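Local atomic coordinates of probable oxidoreductase protein (Rhizobium etli, PDB entry 4FB5), a protein that probably works as a nucleotide-dependent oxidoreductase of the GFO/IDH/MocA family, with a Rossmann-fold domain expected to bind NAD or a related dinucleotide. Residues R58-E64 with F77-T83; V225-I229 with R387-I392. All blocks are in the same frame, centred on the assembly; numbering follows the deposited sequence.

Contact 1: R58-E64 with F77-T83; sequences RLVHLAE and FGFEKAT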
# COMPACT_ATOMS: atom_id res chain seq x y z
N ARG A 58 19.86 -30.55 -22.49
CA ARG A 58 20.74 -30.29 -23.63
C ARG A 58 19.89 -29.62 -24.72
O ARG A 58 18.81 -30.12 -25.11
CB ARG A 58 21.37 -31.60 -24.14
CG ARG A 58 22.55 -31.45 -25.11
CD ARG A 58 23.31 -32.78 -25.29
NE ARG A 58 22.76 -33.66 -26.34
CZ ARG A 58 23.18 -33.72 -27.61
NH1 ARG A 58 24.18 -32.95 -28.05
NH2 ARG A 58 22.60 -34.57 -28.46
N LEU A 59 20.41 -28.48 -25.18
CA LEU A 59 19.69 -27.60 -26.09
C LEU A 59 20.26 -27.92 -27.43
O LEU A 59 21.42 -27.59 -27.73
CB LEU A 59 19.89 -26.10 -25.73
CG LEU A 59 19.96 -25.74 -24.23
CD1 LEU A 59 20.50 -24.34 -23.97
CD2 LEU A 59 18.62 -25.95 -23.53
N VAL A 60 19.43 -28.57 -28.22
CA VAL A 60 19.88 -29.27 -29.40
C VAL A 60 19.51 -28.54 -30.68
O VAL A 60 20.39 -28.18 -31.46
CB VAL A 60 19.29 -30.67 -29.40
CG1 VAL A 60 19.69 -31.42 -30.67
CG2 VAL A 60 19.74 -31.43 -28.17
N HIS A 61 18.21 -28.30 -30.87
CA HIS A 61 17.69 -27.84 -32.15
C HIS A 61 16.78 -26.64 -31.94
O HIS A 61 16.12 -26.56 -30.91
CB HIS A 61 16.86 -28.99 -32.73
CG HIS A 61 16.96 -29.14 -34.22
ND1 HIS A 61 17.32 -30.33 -34.82
CD2 HIS A 61 16.73 -28.27 -35.23
CE1 HIS A 61 17.29 -30.19 -36.14
NE2 HIS A 61 16.94 -28.95 -36.41
N LEU A 62 16.71 -25.75 -32.93
CA LEU A 62 15.92 -24.53 -32.81
C LEU A 62 15.41 -24.05 -34.16
O LEU A 62 16.15 -24.06 -35.12
CB LEU A 62 16.76 -23.44 -32.16
CG LEU A 62 16.19 -22.05 -31.84
CD1 LEU A 62 17.10 -21.34 -30.87
CD2 LEU A 62 16.01 -21.23 -33.10
N ALA A 63 14.16 -23.57 -34.20
CA ALA A 63 13.51 -23.14 -35.45
C ALA A 63 12.90 -21.76 -35.34
O ALA A 63 12.54 -21.35 -34.26
CB ALA A 63 12.43 -24.13 -35.81
N GLU A 64 12.75 -21.06 -36.48
CA GLU A 64 12.06 -19.75 -36.52
C GLU A 64 11.24 -19.40 -37.79
O GLU A 64 11.79 -19.12 -38.87
CB GLU A 64 13.04 -18.62 -36.18
CG GLU A 64 12.36 -17.30 -35.87
CD GLU A 64 11.55 -17.30 -34.56
OE1 GLU A 64 11.67 -18.29 -33.78
OE2 GLU A 64 10.80 -16.32 -34.29
N PHE A 77 20.95 -18.20 -27.48
CA PHE A 77 20.34 -19.09 -26.48
C PHE A 77 21.16 -20.33 -26.14
O PHE A 77 20.90 -20.98 -25.13
CB PHE A 77 18.92 -19.51 -26.89
CG PHE A 77 17.98 -18.35 -27.14
CD1 PHE A 77 16.72 -18.60 -27.71
CD2 PHE A 77 18.34 -17.03 -26.83
CE1 PHE A 77 15.83 -17.55 -27.96
CE2 PHE A 77 17.47 -15.96 -27.07
CZ PHE A 77 16.19 -16.22 -27.64
N GLY A 78 22.15 -20.65 -26.97
CA GLY A 78 23.03 -21.79 -26.68
C GLY A 78 22.55 -23.15 -27.17
O GLY A 78 22.67 -24.14 -26.45
N PHE A 79 22.02 -23.16 -28.39
CA PHE A 79 21.58 -24.37 -29.10
C PHE A 79 22.56 -24.78 -30.20
O PHE A 79 23.07 -23.94 -30.94
CB PHE A 79 20.25 -24.11 -29.79
CG PHE A 79 19.09 -24.22 -28.88
CD1 PHE A 79 18.24 -25.31 -28.97
CD2 PHE A 79 18.84 -23.24 -27.92
CE1 PHE A 79 17.16 -25.42 -28.11
CE2 PHE A 79 17.76 -23.35 -27.07
CZ PHE A 79 16.92 -24.44 -27.16
N GLU A 80 22.75 -26.09 -30.32
CA GLU A 80 23.73 -26.67 -31.24
C GLU A 80 23.34 -26.49 -32.71
O GLU A 80 24.11 -25.95 -33.50
CB GLU A 80 23.98 -28.15 -30.87
CG GLU A 80 24.72 -28.31 -29.51
CD GLU A 80 24.50 -29.67 -28.79
OE1 GLU A 80 24.38 -30.71 -29.48
OE2 GLU A 80 24.50 -29.70 -27.53
N LYS A 81 22.12 -26.87 -33.05
CA LYS A 81 21.64 -26.77 -34.41
C LYS A 81 20.56 -25.71 -34.55
O LYS A 81 19.77 -25.51 -33.62
CB LYS A 81 21.06 -28.12 -34.86
CG LYS A 81 22.04 -29.29 -34.77
CD LYS A 81 21.32 -30.61 -34.60
CE LYS A 81 22.20 -31.59 -33.83
NZ LYS A 81 21.49 -32.89 -33.72
N ALA A 82 20.53 -25.03 -35.71
CA ALA A 82 19.41 -24.19 -36.16
C ALA A 82 18.72 -24.82 -37.42
O ALA A 82 19.19 -25.86 -37.92
CB ALA A 82 19.92 -22.80 -36.47
N THR A 83 17.61 -24.21 -37.89
CA THR A 83 16.89 -24.54 -39.15
C THR A 83 15.65 -23.68 -39.24
O THR A 83 15.21 -23.13 -38.24
CB THR A 83 16.34 -25.99 -39.26
OG1 THR A 83 16.06 -26.50 -37.95
CG2 THR A 83 17.31 -26.93 -40.03

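Contact 2: V225-I229 with R387-I392; sequences VEAVI and RRWIEI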
# COMPACT_ATOMS: atom_id res chain seq x y z
N VAL A 225 -14.92 -24.87 -14.16
CA VAL A 225 -16.04 -23.93 -14.09
C VAL A 225 -17.33 -24.61 -14.55
O VAL A 225 -17.31 -25.44 -15.48
CB VAL A 225 -15.72 -22.73 -14.97
CG1 VAL A 225 -16.82 -21.78 -14.99
CG2 VAL A 225 -14.54 -22.03 -14.41
N GLU A 226 -18.47 -24.26 -13.96
CA GLU A 226 -19.67 -25.08 -14.20
C GLU A 226 -20.84 -24.38 -14.84
O GLU A 226 -21.52 -24.98 -15.65
CB GLU A 226 -20.10 -25.85 -12.95
CG GLU A 226 -19.08 -26.96 -12.61
CD GLU A 226 -19.18 -27.46 -11.15
OE1 GLU A 226 -20.23 -27.18 -10.47
OE2 GLU A 226 -18.21 -28.14 -10.70
N ALA A 227 -21.07 -23.14 -14.49
CA ALA A 227 -22.01 -22.33 -15.21
C ALA A 227 -21.34 -20.96 -15.32
O ALA A 227 -20.51 -20.63 -14.49
CB ALA A 227 -23.29 -22.25 -14.46
N VAL A 228 -21.69 -20.18 -16.35
CA VAL A 228 -21.09 -18.87 -16.62
C VAL A 228 -22.12 -17.96 -17.25
O VAL A 228 -22.99 -18.44 -17.95
CB VAL A 228 -19.83 -18.92 -17.54
CG1 VAL A 228 -18.73 -19.82 -16.94
CG2 VAL A 228 -20.15 -19.35 -18.99
N ILE A 229 -22.06 -16.66 -16.98
CA ILE A 229 -22.73 -15.71 -17.84
C ILE A 229 -21.89 -14.43 -18.00
O ILE A 229 -21.48 -13.81 -17.01
CB ILE A 229 -24.14 -15.37 -17.44
CG1 ILE A 229 -24.66 -14.32 -18.42
CG2 ILE A 229 -24.16 -14.74 -16.05
CD1 ILE A 229 -26.14 -14.26 -18.64
N ARG A 387 -26.82 -14.24 -24.75
CA ARG A 387 -27.35 -13.48 -23.65
C ARG A 387 -28.04 -14.30 -22.55
O ARG A 387 -29.06 -13.89 -22.01
CB ARG A 387 -28.27 -12.38 -24.18
CG ARG A 387 -27.48 -11.12 -24.45
CD ARG A 387 -28.31 -9.97 -25.05
NE ARG A 387 -29.38 -9.49 -24.16
CZ ARG A 387 -29.26 -8.51 -23.25
NH1 ARG A 387 -28.10 -7.88 -23.04
NH2 ARG A 387 -30.33 -8.15 -22.54
N ARG A 388 -27.46 -15.44 -22.20
CA ARG A 388 -28.11 -16.30 -21.19
C ARG A 388 -27.07 -17.08 -20.36
O ARG A 388 -25.95 -17.31 -20.82
CB ARG A 388 -29.09 -17.29 -21.90
CG ARG A 388 -28.41 -18.18 -22.98
CD ARG A 388 -29.25 -19.30 -23.58
NE ARG A 388 -28.37 -20.20 -24.35
CZ ARG A 388 -28.10 -21.48 -24.02
NH1 ARG A 388 -28.71 -22.07 -22.95
NH2 ARG A 388 -27.23 -22.19 -24.78
N TRP A 389 -27.42 -17.51 -19.15
CA TRP A 389 -26.55 -18.45 -18.43
C TRP A 389 -26.27 -19.65 -19.28
O TRP A 389 -27.14 -20.06 -20.02
CB TRP A 389 -27.23 -18.93 -17.15
CG TRP A 389 -27.08 -17.99 -16.05
CD1 TRP A 389 -27.93 -17.00 -15.72
CD2 TRP A 389 -26.01 -17.96 -15.11
NE1 TRP A 389 -27.47 -16.33 -14.61
CE2 TRP A 389 -26.29 -16.91 -14.20
CE3 TRP A 389 -24.85 -18.71 -14.93
CZ2 TRP A 389 -25.43 -16.57 -13.15
CZ3 TRP A 389 -23.99 -18.40 -13.88
CH2 TRP A 389 -24.28 -17.33 -13.00
N ILE A 390 -25.10 -20.25 -19.14
CA ILE A 390 -24.73 -21.49 -19.84
C ILE A 390 -24.02 -22.46 -18.94
O ILE A 390 -23.03 -22.09 -18.33
CB ILE A 390 -23.77 -21.19 -20.99
CG1 ILE A 390 -24.49 -20.34 -22.06
CG2 ILE A 390 -23.14 -22.49 -21.49
CD1 ILE A 390 -24.25 -20.69 -23.48
N GLU A 391 -24.49 -23.70 -18.88
CA GLU A 391 -23.92 -24.74 -18.02
C GLU A 391 -22.88 -25.52 -18.82
O GLU A 391 -22.92 -25.51 -20.02
CB GLU A 391 -25.05 -25.67 -17.55
CG GLU A 391 -26.29 -24.96 -16.89
CD GLU A 391 -26.28 -24.95 -15.33
OE1 GLU A 391 -25.55 -25.76 -14.69
OE2 GLU A 391 -27.04 -24.13 -14.75
N ILE A 392 -21.95 -26.21 -18.16
CA ILE A 392 -20.82 -26.84 -18.87
C ILE A 392 -20.53 -28.28 -18.39
O ILE A 392 -20.70 -29.26 -19.14
CB ILE A 392 -19.54 -25.98 -18.73
CG1 ILE A 392 -19.78 -24.54 -19.18
CG2 ILE A 392 -18.40 -26.56 -19.53
CD1 ILE A 392 -18.95 -23.50 -18.45

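Contact 1: R58-E64 with F77-T83
Strand 58-63 and the short, weakly bonded strand 81-83 run parallel, their axes 4.7 Å apart at closest approach and 15° out of line, and Lys81 N gives Val60 O a nearly straight 2.7 Å hydrogen bond. Just before it, Glu80 N reaches Leu59 O at 3.3 Å. Phe79 turns its ring in between the two leucines of strand 58-63: CB of Leu59 sits squarely over one face, 3.5 Å from the centroid, and CD1 of Leu62 covers the opposite face nearer the rim, both as CH-pi contacts. CG of Leu62 stands opposite its backbone N (chi1 -177°), which carries CD1 across to that ring. This is the outer margin of the parallel Rossmann sheet, where strand 81-83 is the last strand within the chain and helix 70-77 makes the right-handed crossover leading to it. That helix closes in a Schellman motif at Gly78, whose O lies 3.3 Å from Leu59 CD1. His61, Lys81 and Thr83 form a more polar group. Lys81 CB rests over the centre of the His61 imidazole, while Thr83 OG1 meets NE2 at the ring edge in a 3.0 Å hydrogen bond; Asp92 takes ND1, so both ring nitrogens are engaged. At the start of strand 58-63, NH1 of Arg58 forms a 2.7 Å salt bridge with Glu80 OE1, the guanidinium and carboxylate planes 41° apart. Glu94 forms salt bridges with both Arg58 NH2 and Lys81 NZ, and its charge probably offsets the closeness of these two cations.

Contact 2: V225-I229 with R387-I392
This is an antiparallel pairing with the strand that is outermost within the chain in the large mixed sheet of the C-terminal domain: residues 387-392, the end of the modelled chain, come off helix 367-385 and lay strand 390-391 along the start of strand 225-233. Val228 and Ile390 form a hydrogen-bonded pair: Val228 N bonds to Ile390 O at 3.1 Å, and Ile390 N returns a bond to Val228 O at 3.0 Å. Ala227 and Glu391 make the neighbouring non-hydrogen-bonded pair, and beyond them Ile392 N reaches Glu226 O with a more bent bond of 131° at the hydrogen. On its other flank strand 225-233 has a classic beta bulge, with Glu226 and Ala227 both set against Arg260 of strand 254-261.

The side chains sort onto two faces. Toward helix 367-385, Ile392 sends CD1 across Val228 CG1, their side chains meeting at about a right angle. The other face belongs to Trp389, whose indole lies back over strand 225-233 with CE3 3.9 Å from Ala227 CB. Ile229 puts CG2 over the six-membered ring, 3.7 Å from its centroid, in a CH-pi contact. Trp389 also packs on Ile229 of the third subunit and makes a cation-pi contact with Arg387 of that subunit, an arginine that Glu391 meets in an intersubunit salt bridge. Cutting Trp389 back to an alanine is likely to uncover Ile229 CG2, take an apolar neighbour from Ala227 CB and leave Arg387 of the third subunit without its cation-pi partner. The other branch of Ile229 is directed along the incoming backbone: with CG1 opposite the backbone N (chi1 177°), CD1 lies 3.5 Å from Trp389 N.

Contacts 1 and 2 both add a strand that is outermost within the chain to a sheet, but to different sheets on opposite sides of the chain's centre, with about 33 Å between their nearest atoms. Contact 1 joins parallel neighbours linked through one helix in the Rossmann domain; contact 2 brings the chain's end back to a strand 158 residues earlier, and antiparallel. Each is partly buried, mixing buried residues with exposed ones. In contact 1 an aromatic ring is enclosed between leucines, and charged groups find partners within the chain. In contact 2 the chemistry across the segments is backbone bonds and apolar packing, and the arginine-glutamate pairing reaches over to the third subunit.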